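Local coordinates for high-potential iron-sulfur protein (Rhodoferax fermentans, PDB 1HLQ) that carries single electrons on a [4Fe-4S] cluster of high redox potential and can pass them on in photosynthetic electron transfer, at residues 3-8 / 15-20; 7-12 / 58-63; 22-25 / 31-34; 41-46 / 53-58. One frame throughout, in Å; residues are numbered along the deposited sequence. Where two conformers were deposited one is given.

Interaction 1. Residues 3-8 / 15-20; sequences PLVAET and LGYVAD
The loops that enter and leave helix 10-14 meet here, with Val-5 and Glu-7 on the incoming side and Tyr-17, Val-18 and Ala-19 on the outgoing one. The Glu-7 side chain runs extended beyond CG, which lays the carboxylate along the backbone of 17-19: Glu-7 CG passes 3.6 Å from Tyr-17 O, and Glu-7 OE1 accepts the backbone N-H of Ala-19 at 2.8 Å. That bond is nearly straight at the hydrogen (174°), yet the donor sits above the carboxylate plane, 35° out of it. A water also donates to Glu-7 OE1, giving this oxygen two partners, and a second water donates to both Glu-7 O and Tyr-17 O. Between the two loops the helix ends in a Schellman motif whose C-prime residue is Gly-16, and the chain then turns into Tyr-17, one of the residues lining the pocket of the iron-sulfur cluster in this HiPIP fold. With CG trans to its own amide nitrogen (chi1 173°), Tyr-17 brings its ring to Val-5, whose CG1 touches Tyr-17 CD2 and CE2, each at 3.7 Å, in an oblique approach. The phenol OH is bound to Val-63 N in strand 62-63, and a water 2.7 Å from Tyr-17 OH donates to Val-5 O at 2.8 Å. Val-5 packs in addition on Phe-57 and Val-62, while the Tyr-17 ring reaches the cluster.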
loop_
_atom_site.group_PDB
_atom_site.type_symbol
_atom_site.label_atom_id
_atom_site.label_comp_id
_atom_site.label_asym_id
_atom_site.label_seq_id
_atom_site.Cartn_x
_atom_site.Cartn_y
_atom_site.Cartn_z
ATOM N N PRO A 3 -6.085 0.501 -16.530
ATOM C CA PRO A 3 -5.444 -0.771 -16.735
ATOM C C PRO A 3 -5.600 -1.651 -15.495
ATOM O O PRO A 3 -5.451 -1.204 -14.358
ATOM C CB PRO A 3 -3.967 -0.445 -16.926
ATOM C CG PRO A 3 -4.023 0.935 -17.491
ATOM C CD PRO A 3 -5.115 1.614 -16.710
ATOM N N LEU A 4 -5.819 -2.940 -15.743
ATOM C CA LEU A 4 -5.895 -3.869 -14.621
ATOM C C LEU A 4 -4.519 -4.159 -14.057
ATOM O O LEU A 4 -3.493 -4.220 -14.740
ATOM C CB LEU A 4 -6.506 -5.205 -15.076
ATOM C CG LEU A 4 -7.991 -5.164 -15.464
ATOM C CD1 LEU A 4 -8.353 -6.468 -16.151
ATOM C CD2 LEU A 4 -8.874 -4.888 -14.269
ATOM N N VAL A 5 -4.489 -4.344 -12.732
ATOM C CA VAL A 5 -3.268 -4.792 -12.072
ATOM C C VAL A 5 -2.779 -6.075 -12.724
ATOM O O VAL A 5 -3.588 -6.963 -13.041
ATOM C CB VAL A 5 -3.566 -5.041 -10.574
ATOM C CG1 VAL A 5 -2.424 -5.753 -9.870
ATOM C CG2 VAL A 5 -3.924 -3.737 -9.871
ATOM N N ALA A 6 -1.496 -6.217 -12.988
ATOM C CA ALA A 6 -0.884 -7.450 -13.469
ATOM C C ALA A 6 -0.373 -8.217 -12.248
ATOM O O ALA A 6 0.216 -7.626 -11.341
ATOM C CB ALA A 6 0.249 -7.197 -14.445
ATOM N N GLU A 7 -0.521 -9.532 -12.239
ATOM C CA GLU A 7 -0.053 -10.359 -11.139
ATOM C C GLU A 7 1.452 -10.312 -10.986
ATOM O O GLU A 7 1.966 -10.642 -9.915
ATOM C CB GLU A 7 -0.559 -11.800 -11.290
ATOM C CG GLU A 7 -2.058 -11.891 -11.142
ATOM C CD GLU A 7 -2.653 -13.263 -11.356
ATOM O OE1 GLU A 7 -3.898 -13.266 -11.467
ATOM O OE2 GLU A 7 -1.880 -14.245 -11.426
ATOM N N THR A 8 2.191 -9.938 -12.023
ATOM C CA THR A 8 3.630 -9.786 -11.974
ATOM C C THR A 8 4.054 -8.390 -11.530
ATOM O O THR A 8 5.257 -8.146 -11.410
ATOM C CB THR A 8 4.212 -10.076 -13.376
ATOM O OG1 THR A 8 3.483 -9.295 -14.323
ATOM C CG2 THR A 8 4.143 -11.568 -13.670
ATOM N N LEU A 15 1.728 -8.554 -2.240
ATOM C CA LEU A 15 0.484 -8.865 -1.563
ATOM C C LEU A 15 -0.161 -10.161 -2.026
ATOM O O LEU A 15 -1.307 -10.469 -1.673
ATOM C CB LEU A 15 -0.511 -7.712 -1.758
ATOM C CG LEU A 15 -0.153 -6.400 -1.054
ATOM C CD1 LEU A 15 -0.996 -5.249 -1.543
ATOM C CD2 LEU A 15 -0.324 -6.573 0.452
ATOM N N GLY A 16 0.532 -10.951 -2.843
ATOM C CA GLY A 16 -0.029 -12.191 -3.370
ATOM C C GLY A 16 -1.302 -11.964 -4.166
ATOM O O GLY A 16 -2.199 -12.805 -4.182
ATOM N N TYR A 17 -1.431 -10.809 -4.832
ATOM C CA TYR A 17 -2.646 -10.524 -5.575
ATOM C C TYR A 17 -2.857 -11.495 -6.732
ATOM O O TYR A 17 -1.953 -11.800 -7.502
ATOM C CB TYR A 17 -2.589 -9.100 -6.162
ATOM C CG TYR A 17 -3.748 -8.799 -7.090
ATOM C CD1 TYR A 17 -4.983 -8.377 -6.634
ATOM C CD2 TYR A 17 -3.582 -8.920 -8.470
ATOM C CE1 TYR A 17 -6.036 -8.161 -7.508
ATOM C CE2 TYR A 17 -4.616 -8.699 -9.358
ATOM C CZ TYR A 17 -5.838 -8.286 -8.871
ATOM O OH TYR A 17 -6.892 -8.043 -9.726
ATOM N N VAL A 18 -4.110 -11.929 -6.849
ATOM C CA VAL A 18 -4.529 -12.753 -7.978
ATOM C C VAL A 18 -5.808 -12.125 -8.518
ATOM O O VAL A 18 -6.653 -11.626 -7.775
ATOM C CB VAL A 18 -4.747 -14.239 -7.663
ATOM C CG1 VAL A 18 -3.418 -14.968 -7.501
ATOM C CG2 VAL A 18 -5.633 -14.399 -6.447
ATOM N N ALA A 19 -5.995 -12.223 -9.844
ATOM C CA ALA A 19 -7.197 -11.714 -10.457
ATOM C C ALA A 19 -8.403 -12.620 -10.225
ATOM O O ALA A 19 -9.523 -12.159 -10.434
ATOM C CB ALA A 19 -7.021 -11.507 -11.954
ATOM N N ASP A 20 -8.168 -13.823 -9.717
ATOM C CA ASP A 20 -9.248 -14.773 -9.449
ATOM C C ASP A 20 -8.914 -15.440 -8.115
ATOM O O ASP A 20 -7.931 -16.150 -8.020
ATOM C CB ASP A 20 -9.300 -15.821 -10.552
ATOM C CG ASP A 20 -10.376 -16.871 -10.394
ATOM O OD1 ASP A 20 -10.584 -17.599 -11.408
ATOM O OD2 ASP A 20 -10.980 -17.018 -9.314
HETATM O O HOH W 1 -6.167 -7.673 -12.262
HETATM O O HOH W 2 -5.756 -15.285 -11.250
HETATM O O HOH W 3 0.754 -11.404 -7.531
#

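Interaction 2. Residues 7-12 / 58-63; sequences ETDANA and AGKEVV
Lys-60 spans the gap between the turn that precedes strand 62-63 and Asp-9, the residue at the N-cap position of helix 10-14, so a surface salt bridge ties the start of that helix to the second half of the chain in this HiPIP fold. The backbones stay well apart, with 10.9 Å between Asp-9 CA and Lys-60 CA, and the side chains cover the distance from opposite directions. From CB, which points toward the helix start, the lysine leaves with CG anti to its carbonyl carbon (chi1 -61°) and continues extended. Val-5 lies against this side chain. Further out, Lys-60 CD comes 3.7 Å from Asp-9 OD1 and Lys-60 CE 3.6 Å from the same oxygen, so the last methylenes already skirt the carboxylate before the ammonium group arrives. Lys-60 NZ then donates to Asp-9 OD1 at 2.8 Å, on the syn side but 31° out of the carboxylate plane; Asp-9 OD2 is 3.6 Å from Lys-60 NZ. OD1 also accepts the backbone N-H of Ala-6, and two donors therefore hold the oxygen, one from the loop before the helix and one from the lysine. Asp-9 makes no capping bond with its side chain. Two residues on, a water links the segments a second time: it accepts from Asn-11 ND2 at 3.0 Å and donates to Ala-58 O at 2.9 Å.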
loop_
_atom_site.group_PDB
_atom_site.type_symbol
_atom_site.label_atom_id
_atom_site.label_comp_id
_atom_site.label_asym_id
_atom_site.label_seq_id
_atom_site.Cartn_x
_atom_site.Cartn_y
_atom_site.Cartn_z
ATOM N N GLU A 7 -0.521 -9.532 -12.239
ATOM C CA GLU A 7 -0.053 -10.359 -11.139
ATOM C C GLU A 7 1.452 -10.312 -10.986
ATOM O O GLU A 7 1.966 -10.642 -9.915
ATOM C CB GLU A 7 -0.559 -11.800 -11.290
ATOM C CG GLU A 7 -2.058 -11.891 -11.142
ATOM C CD GLU A 7 -2.653 -13.263 -11.356
ATOM O OE1 GLU A 7 -3.898 -13.266 -11.467
ATOM O OE2 GLU A 7 -1.880 -14.245 -11.426
ATOM N N THR A 8 2.191 -9.938 -12.023
ATOM C CA THR A 8 3.630 -9.786 -11.974
ATOM C C THR A 8 4.054 -8.390 -11.530
ATOM O O THR A 8 5.257 -8.146 -11.410
ATOM C CB THR A 8 4.212 -10.076 -13.376
ATOM O OG1 THR A 8 3.483 -9.295 -14.323
ATOM C CG2 THR A 8 4.143 -11.568 -13.670
ATOM N N ASP A 9 3.140 -7.452 -11.344
ATOM C CA ASP A 9 3.494 -6.119 -10.843
ATOM C C ASP A 9 4.106 -6.285 -9.452
ATOM O O ASP A 9 3.685 -7.131 -8.668
ATOM C CB ASP A 9 2.307 -5.180 -10.770
ATOM C CG ASP A 9 1.739 -4.702 -12.094
ATOM O OD1 ASP A 9 0.603 -4.176 -12.133
ATOM O OD2 ASP A 9 2.466 -4.850 -13.118
ATOM N N ALA A 10 5.108 -5.473 -9.119
ATOM C CA ALA A 10 5.805 -5.631 -7.851
ATOM C C ALA A 10 4.883 -5.507 -6.642
ATOM O O ALA A 10 4.986 -6.338 -5.722
ATOM C CB ALA A 10 6.927 -4.602 -7.714
ATOM N N ASN A 11 4.003 -4.520 -6.651
ATOM C CA ASN A 11 3.107 -4.348 -5.513
ATOM C C ASN A 11 2.107 -5.492 -5.429
ATOM O O ASN A 11 1.728 -5.899 -4.332
ATOM C CB ASN A 11 2.465 -2.978 -5.490
ATOM C CG ASN A 11 1.674 -2.554 -6.692
ATOM O OD1 ASN A 11 1.507 -3.319 -7.649
ATOM N ND2 ASN A 11 1.203 -1.314 -6.679
ATOM N N ALA A 12 1.713 -6.026 -6.579
ATOM C CA ALA A 12 0.808 -7.177 -6.594
ATOM C C ALA A 12 1.507 -8.393 -5.998
ATOM O O ALA A 12 0.967 -9.088 -5.119
ATOM C CB ALA A 12 0.379 -7.446 -8.031
ATOM N N ALA A 58 -2.468 1.946 -7.042
ATOM C CA ALA A 58 -2.574 3.219 -7.729
ATOM C C ALA A 58 -2.469 3.086 -9.245
ATOM O O ALA A 58 -1.718 2.286 -9.774
ATOM C CB ALA A 58 -1.468 4.162 -7.252
ATOM N N GLY A 59 -3.301 3.858 -9.917
ATOM C CA GLY A 59 -3.349 4.015 -11.350
ATOM C C GLY A 59 -3.987 2.897 -12.134
ATOM O O GLY A 59 -4.072 2.914 -13.349
ATOM N N LYS A 60 -4.467 1.902 -11.394
ATOM C CA LYS A 60 -4.999 0.675 -11.971
ATOM C C LYS A 60 -6.318 0.276 -11.331
ATOM O O LYS A 60 -6.908 1.004 -10.546
ATOM C CB LYS A 60 -3.948 -0.425 -11.802
ATOM C CG LYS A 60 -2.624 -0.186 -12.484
ATOM C CD LYS A 60 -1.762 -1.375 -12.778
ATOM C CE LYS A 60 -0.438 -0.991 -13.417
ATOM N NZ LYS A 60 0.302 -2.150 -13.972
ATOM N N GLU A 61 -6.837 -0.861 -11.785
ATOM C CA GLU A 61 -8.056 -1.431 -11.240
ATOM C C GLU A 61 -7.790 -2.910 -10.951
ATOM O O GLU A 61 -6.918 -3.525 -11.563
ATOM C CB GLU A 61 -9.255 -1.297 -12.185
ATOM C CG GLU A 61 -9.764 0.141 -12.219
ATOM C CD GLU A 61 -10.988 0.405 -13.044
ATOM O OE1 GLU A 61 -11.523 1.526 -12.910
ATOM O OE2 GLU A 61 -11.408 -0.450 -13.835
ATOM N N VAL A 62 -8.534 -3.421 -9.967
ATOM C CA VAL A 62 -8.459 -4.840 -9.633
ATOM C C VAL A 62 -9.721 -5.534 -10.136
ATOM O O VAL A 62 -10.727 -4.863 -10.395
ATOM C CB VAL A 62 -8.299 -5.074 -8.117
ATOM C CG1 VAL A 62 -6.950 -4.526 -7.643
ATOM C CG2 VAL A 62 -9.445 -4.476 -7.308
ATOM N N VAL A 63 -9.673 -6.841 -10.288
ATOM C CA VAL A 63 -10.831 -7.625 -10.731
ATOM C C VAL A 63 -11.632 -7.985 -9.489
ATOM O O VAL A 63 -11.071 -8.463 -8.486
ATOM C CB VAL A 63 -10.381 -8.866 -11.503
ATOM C CG1 VAL A 63 -11.552 -9.756 -11.894
ATOM C CG2 VAL A 63 -9.654 -8.402 -12.763
HETATM O O HOH W 4 -0.595 -0.155 -8.758
#

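Interaction 3. Residues 22-25 / 31-34; sequences TKAD and KHTK. With SO4 (sulfate ion), chain D; SO4 (sulfate ion), chain E.
Ala-24 sets its methyl group over one face of the His-32 imidazole, the two side chains pointing at each other from facing loops. CB stands 3.4 Å above the ring plane and is shifted toward the rim, on the ND1-CE1 side, with 3.5 Å from Ala-24 CB to His-32 CE1. Measured to the ring centroid, the line from CB leans 19° off the normal, which makes this a CH-pi contact. His-32 holds its ring under the methyl with CG swung opposite N (chi1 159°). Trp-67 packs on both members of the pair, meeting the imidazole edge-to-face. Toward the surface the second pair is looser and tentative, since Lys-34 was modelled in two conformers: in the one described, Thr-22 and Lys-34 run across one another, with Thr-22 CG2 3.9 Å from Lys-34 CE. The threonine hydroxyl is engaged by Asp-20 instead. Two sulfates, probably from the crystallisation liquor, sit at the margins. Lys-34 N donates to O1 of one sulfate at 2.8 Å and only weakly to its O4, and in the same conformer the aliphatic part of Lys-34 lies along that ion. Lys-23, whose CB points away from the 31-34 loop, donates through NZ to O1 of the other sulfate at 2.7 Å. The contact joins two parts of the irregular chain that follows helix 10-14 in the HiPIP fold.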
loop_
_atom_site.group_PDB
_atom_site.type_symbol
_atom_site.label_atom_id
_atom_site.label_comp_id
_atom_site.label_asym_id
_atom_site.label_seq_id
_atom_site.Cartn_x
_atom_site.Cartn_y
_atom_site.Cartn_z
ATOM N N THR A 22 -9.973 -17.946 -6.692
ATOM C CA THR A 22 -9.836 -19.394 -6.735
ATOM C C THR A 22 -8.467 -19.844 -7.221
ATOM O O THR A 22 -8.233 -21.042 -7.428
ATOM C CB THR A 22 -10.914 -20.073 -7.597
ATOM O OG1 THR A 22 -10.724 -19.756 -8.991
ATOM C CG2 THR A 22 -12.304 -19.670 -7.181
ATOM N N LYS A 23 -7.527 -18.927 -7.429
ATOM C CA LYS A 23 -6.166 -19.186 -7.833
ATOM C C LYS A 23 -5.176 -18.626 -6.833
ATOM O O LYS A 23 -3.977 -18.583 -7.067
ATOM C CB LYS A 23 -5.908 -18.636 -9.241
ATOM C CG LYS A 23 -6.722 -19.419 -10.278
ATOM C CD LYS A 23 -6.325 -19.099 -11.697
ATOM C CE LYS A 23 -7.353 -19.725 -12.637
ATOM N NZ LYS A 23 -7.466 -21.189 -12.393
ATOM N N ALA A 24 -5.688 -18.182 -5.683
ATOM C CA ALA A 24 -4.834 -17.663 -4.630
ATOM C C ALA A 24 -3.864 -18.738 -4.139
ATOM O O ALA A 24 -4.172 -19.932 -4.233
ATOM C CB ALA A 24 -5.668 -17.173 -3.450
ATOM N N ASP A 25 -2.720 -18.326 -3.616
ATOM C CA ASP A 25 -1.765 -19.321 -3.101
ATOM C C ASP A 25 -2.202 -19.727 -1.706
ATOM O O ASP A 25 -1.788 -19.170 -0.690
ATOM C CB ASP A 25 -0.365 -18.745 -3.115
ATOM C CG ASP A 25 0.692 -19.764 -2.684
ATOM O OD1 ASP A 25 1.862 -19.396 -2.881
ATOM O OD2 ASP A 25 0.332 -20.840 -2.176
ATOM N N LYS A 31 -5.185 -18.952 5.547
ATOM C CA LYS A 31 -6.446 -18.411 6.034
ATOM C C LYS A 31 -7.324 -17.856 4.911
ATOM O O LYS A 31 -8.475 -17.421 5.133
ATOM C CB LYS A 31 -6.171 -17.350 7.095
ATOM C CG LYS A 31 -5.525 -17.973 8.342
ATOM C CD LYS A 31 -5.244 -16.923 9.393
ATOM C CE LYS A 31 -4.608 -17.489 10.655
ATOM N NZ LYS A 31 -5.605 -17.904 11.664
ATOM N N HIS A 32 -6.829 -17.887 3.672
ATOM C CA HIS A 32 -7.647 -17.493 2.531
ATOM C C HIS A 32 -8.817 -18.464 2.408
ATOM O O HIS A 32 -8.678 -19.665 2.605
ATOM C CB HIS A 32 -6.824 -17.597 1.243
ATOM C CG HIS A 32 -7.620 -17.716 -0.011
ATOM N ND1 HIS A 32 -7.992 -16.670 -0.823
ATOM C CD2 HIS A 32 -8.142 -18.846 -0.568
ATOM C CE1 HIS A 32 -8.725 -17.163 -1.826
ATOM N NE2 HIS A 32 -8.834 -18.479 -1.677
ATOM N N THR A 33 -9.954 -17.967 1.937
ATOM C CA THR A 33 -11.039 -18.828 1.500
ATOM C C THR A 33 -11.611 -18.200 0.225
ATOM O O THR A 33 -11.469 -16.987 0.049
ATOM C CB THR A 33 -12.235 -19.085 2.418
ATOM O OG1 THR A 33 -13.027 -17.909 2.541
ATOM C CG2 THR A 33 -11.793 -19.561 3.791
ATOM N N LYS A 34 -12.375 -18.958 -0.568
ATOM C CA LYS A 34 -12.968 -18.377 -1.781
ATOM C C LYS A 34 -14.133 -17.466 -1.457
ATOM O O LYS A 34 -14.662 -16.791 -2.359
ATOM C CB LYS A 34 -13.263 -19.321 -2.936
ATOM C CG LYS A 34 -14.224 -20.454 -2.661
ATOM C CD LYS A 34 -14.046 -21.587 -3.667
ATOM C CE LYS A 34 -14.903 -21.417 -4.904
ATOM N NZ LYS A 34 -15.307 -22.741 -5.480
HETATM S S SO4 D . -12.439 -22.488 0.174
HETATM O O1 SO4 D . -11.566 -21.672 -0.730
HETATM O O2 SO4 D . -11.671 -22.844 1.401
HETATM O O3 SO4 D . -12.858 -23.702 -0.603
HETATM O O4 SO4 D . -13.653 -21.698 0.558
HETATM S S SO4 E . -9.077 -22.880 -15.058
HETATM O O1 SO4 E . -9.049 -21.455 -14.592
HETATM O O2 SO4 E . -8.052 -23.670 -14.297
HETATM O O3 SO4 E . -8.749 -22.926 -16.515
HETATM O O4 SO4 E . -10.442 -23.452 -14.815
#

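Interaction 4. Residues 41-46 / 53-58; sequences CALYQG and ACPLFA. With SF4 (iron/sulfur cluster), chain G.
Cys-41 and Cys-54 share a first torsion near 180° (chi1 -179° and 169°), and this turns the two sulfurs onto the same cluster: Cys-41 SG binds iron FE2 and Cys-54 SG binds iron FE3, each at 2.3 Å. Each sulfur also accepts a backbone N-H from two residues on, Leu-43 N to Cys-41 SG at 3.4 Å and Leu-56 N to Cys-54 SG at 3.5 Å, bonds that would be expected to stabilise negative charge on the thiolates and so influence the potential. The segments run roughly antiparallel and are joined by a backbone hydrogen bond from Gln-45 N to Ala-53 O, 2.8 Å long. The extended Gln-45 side chain runs past Ala-53, with Gln-45 NE2 3.5 Å from Ala-53 CB, and crosses Pro-55 obliquely. Pro-55 leans on the other segment through its ring, with Pro-55 CD 3.2 Å from Leu-43 O and CG facing Leu-43 CB. Beyond it, Leu-43 CD1 and Leu-56 CD1 approach each other, and both methyls also touch cluster sulfide S1; Leu-43 packs on Leu-56 of a second subunit, and Leu-56 on Leu-43 of that subunit. The Tyr-44 ring has Gly-46 N above the centre of one face, 3.4 Å from its plane, while its OH is bonded to Ala-49 O. Tyr-44 CB and the Phe-57 ring add contacts to sulfides S4 and S2. Four cysteines, these two with Cys-38 and Cys-68, holding a cubane [4Fe-4S] cluster in a pocket lined with apolar and aromatic side chains are characteristic of HiPIPs.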
loop_
_atom_site.group_PDB
_atom_site.type_symbol
_atom_site.label_atom_id
_atom_site.label_comp_id
_atom_site.label_asym_id
_atom_site.label_seq_id
_atom_site.Cartn_x
_atom_site.Cartn_y
_atom_site.Cartn_z
ATOM N N CYS A 41 -14.405 -7.283 -0.027
ATOM C CA CYS A 41 -13.375 -6.589 0.731
ATOM C C CYS A 41 -13.781 -5.171 1.097
ATOM O O CYS A 41 -14.318 -4.433 0.267
ATOM C CB CYS A 41 -12.079 -6.550 -0.105
ATOM S SG CYS A 41 -10.688 -5.736 0.692
ATOM N N ALA A 42 -13.448 -4.744 2.312
ATOM C CA ALA A 42 -13.778 -3.394 2.758
ATOM C C ALA A 42 -13.047 -2.314 1.986
ATOM O O ALA A 42 -13.444 -1.140 1.975
ATOM C CB ALA A 42 -13.484 -3.268 4.248
ATOM N N LEU A 43 -11.934 -2.632 1.331
ATOM C CA LEU A 43 -11.137 -1.662 0.598
ATOM C C LEU A 43 -11.576 -1.479 -0.843
ATOM O O LEU A 43 -11.273 -0.422 -1.425
ATOM C CB LEU A 43 -9.648 -2.019 0.683
ATOM C CG LEU A 43 -9.087 -2.105 2.110
ATOM C CD1 LEU A 43 -7.611 -2.455 2.095
ATOM C CD2 LEU A 43 -9.327 -0.825 2.893
ATOM N N TYR A 44 -12.289 -2.431 -1.417
ATOM C CA TYR A 44 -12.702 -2.347 -2.819
ATOM C C TYR A 44 -13.610 -1.146 -3.050
ATOM O O TYR A 44 -14.568 -0.941 -2.298
ATOM C CB TYR A 44 -13.380 -3.625 -3.258
ATOM C CG TYR A 44 -13.791 -3.727 -4.708
ATOM C CD1 TYR A 44 -15.110 -3.964 -5.055
ATOM C CD2 TYR A 44 -12.849 -3.632 -5.733
ATOM C CE1 TYR A 44 -15.478 -4.086 -6.383
ATOM C CE2 TYR A 44 -13.215 -3.758 -7.055
ATOM C CZ TYR A 44 -14.535 -3.988 -7.379
ATOM O OH TYR A 44 -14.926 -4.115 -8.688
ATOM N N GLN A 45 -13.353 -0.410 -4.138
ATOM C CA GLN A 45 -14.171 0.777 -4.407
ATOM C C GLN A 45 -15.106 0.619 -5.585
ATOM O O GLN A 45 -15.905 1.527 -5.882
ATOM C CB GLN A 45 -13.239 1.977 -4.650
ATOM C CG GLN A 45 -12.231 2.238 -3.563
ATOM C CD GLN A 45 -11.299 3.410 -3.716
ATOM O OE1 GLN A 45 -10.610 3.814 -2.763
ATOM N NE2 GLN A 45 -11.234 4.028 -4.896
ATOM N N GLY A 46 -15.127 -0.532 -6.238
ATOM C CA GLY A 46 -15.956 -0.767 -7.395
ATOM C C GLY A 46 -17.403 -1.150 -7.215
ATOM O O GLY A 46 -18.108 -1.403 -8.207
ATOM N N ALA A 53 -11.445 0.205 -8.488
ATOM C CA ALA A 53 -10.250 0.623 -7.792
ATOM C C ALA A 53 -10.068 0.018 -6.400
ATOM O O ALA A 53 -11.017 -0.308 -5.697
ATOM C CB ALA A 53 -10.253 2.149 -7.630
ATOM N N CYS A 54 -8.797 -0.031 -6.034
ATOM C CA CYS A 54 -8.363 -0.459 -4.703
ATOM C C CYS A 54 -7.301 0.529 -4.257
ATOM O O CYS A 54 -6.362 0.818 -5.009
ATOM C CB CYS A 54 -7.814 -1.881 -4.741
ATOM S SG CYS A 54 -6.983 -2.309 -3.188
ATOM N N PRO A 55 -7.334 1.014 -3.021
ATOM C CA PRO A 55 -6.359 1.985 -2.545
ATOM C C PRO A 55 -4.936 1.513 -2.553
ATOM O O PRO A 55 -3.980 2.305 -2.547
ATOM C CB PRO A 55 -6.854 2.360 -1.150
ATOM C CG PRO A 55 -7.685 1.196 -0.733
ATOM C CD PRO A 55 -8.371 0.728 -2.004
ATOM N N LEU A 56 -4.667 0.203 -2.559
ATOM C CA LEU A 56 -3.347 -0.355 -2.550
ATOM C C LEU A 56 -2.726 -0.406 -3.940
ATOM O O LEU A 56 -1.570 -0.788 -4.013
ATOM C CB LEU A 56 -3.345 -1.774 -1.943
ATOM C CG LEU A 56 -3.952 -1.793 -0.524
ATOM C CD1 LEU A 56 -3.947 -3.208 0.037
ATOM C CD2 LEU A 56 -3.229 -0.840 0.411
ATOM N N PHE A 57 -3.546 -0.166 -4.970
ATOM C CA PHE A 57 -3.077 -0.288 -6.352
ATOM C C PHE A 57 -3.357 0.963 -7.173
ATOM O O PHE A 57 -4.311 1.098 -7.931
ATOM C CB PHE A 57 -3.747 -1.528 -6.997
ATOM C CG PHE A 57 -3.256 -2.805 -6.365
ATOM C CD1 PHE A 57 -4.028 -3.479 -5.414
ATOM C CD2 PHE A 57 -2.013 -3.322 -6.679
ATOM C CE1 PHE A 57 -3.525 -4.618 -4.815
ATOM C CE2 PHE A 57 -1.511 -4.471 -6.109
ATOM C CZ PHE A 57 -2.293 -5.126 -5.148
ATOM N N ALA A 58 -2.468 1.946 -7.042
ATOM C CA ALA A 58 -2.574 3.219 -7.729
ATOM C C ALA A 58 -2.469 3.086 -9.245
ATOM O O ALA A 58 -1.718 2.286 -9.774
ATOM C CB ALA A 58 -1.468 4.162 -7.252
HETATM FE FE1 SF4 G . -8.838 -6.794 -3.587
HETATM FE FE2 SF4 G . -9.106 -5.891 -1.010
HETATM FE FE3 SF4 G . -7.682 -4.475 -2.820
HETATM FE FE4 SF4 G . -6.740 -6.836 -1.899
HETATM S S1 SF4 G . -7.107 -4.959 -0.609
HETATM S S2 SF4 G . -6.758 -6.175 -4.137
HETATM S S3 SF4 G . -8.663 -8.075 -1.640
HETATM S S4 SF4 G . -9.924 -4.853 -2.967
#

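Overall arrangement
Phe-57 joins three of the contacts: from interaction 4 it packs on Leu-15 and Tyr-17 of interaction 1 and on Asn-11, Ala-12 and Val-62 of interaction 2. Interactions 1 and 2 lie closest, with centres about 5 Å apart, share Glu-7 and Thr-8, and are joined by probable backbone hydrogen bonds, Val-5 N to Glu-61 O at 2.8 Å and Pro-3 O to Glu-61 N at 2.9 Å. Interaction 4 binds the cluster directly, and Tyr-17 of interaction 1 comes within about 4 Å of it (nearest atoms), beside the sulfide that Phe-57 touches. Interaction 3 stands apart, about 18 Å between centres from both interactions 2 and 4, touching interaction 1 through Val-18.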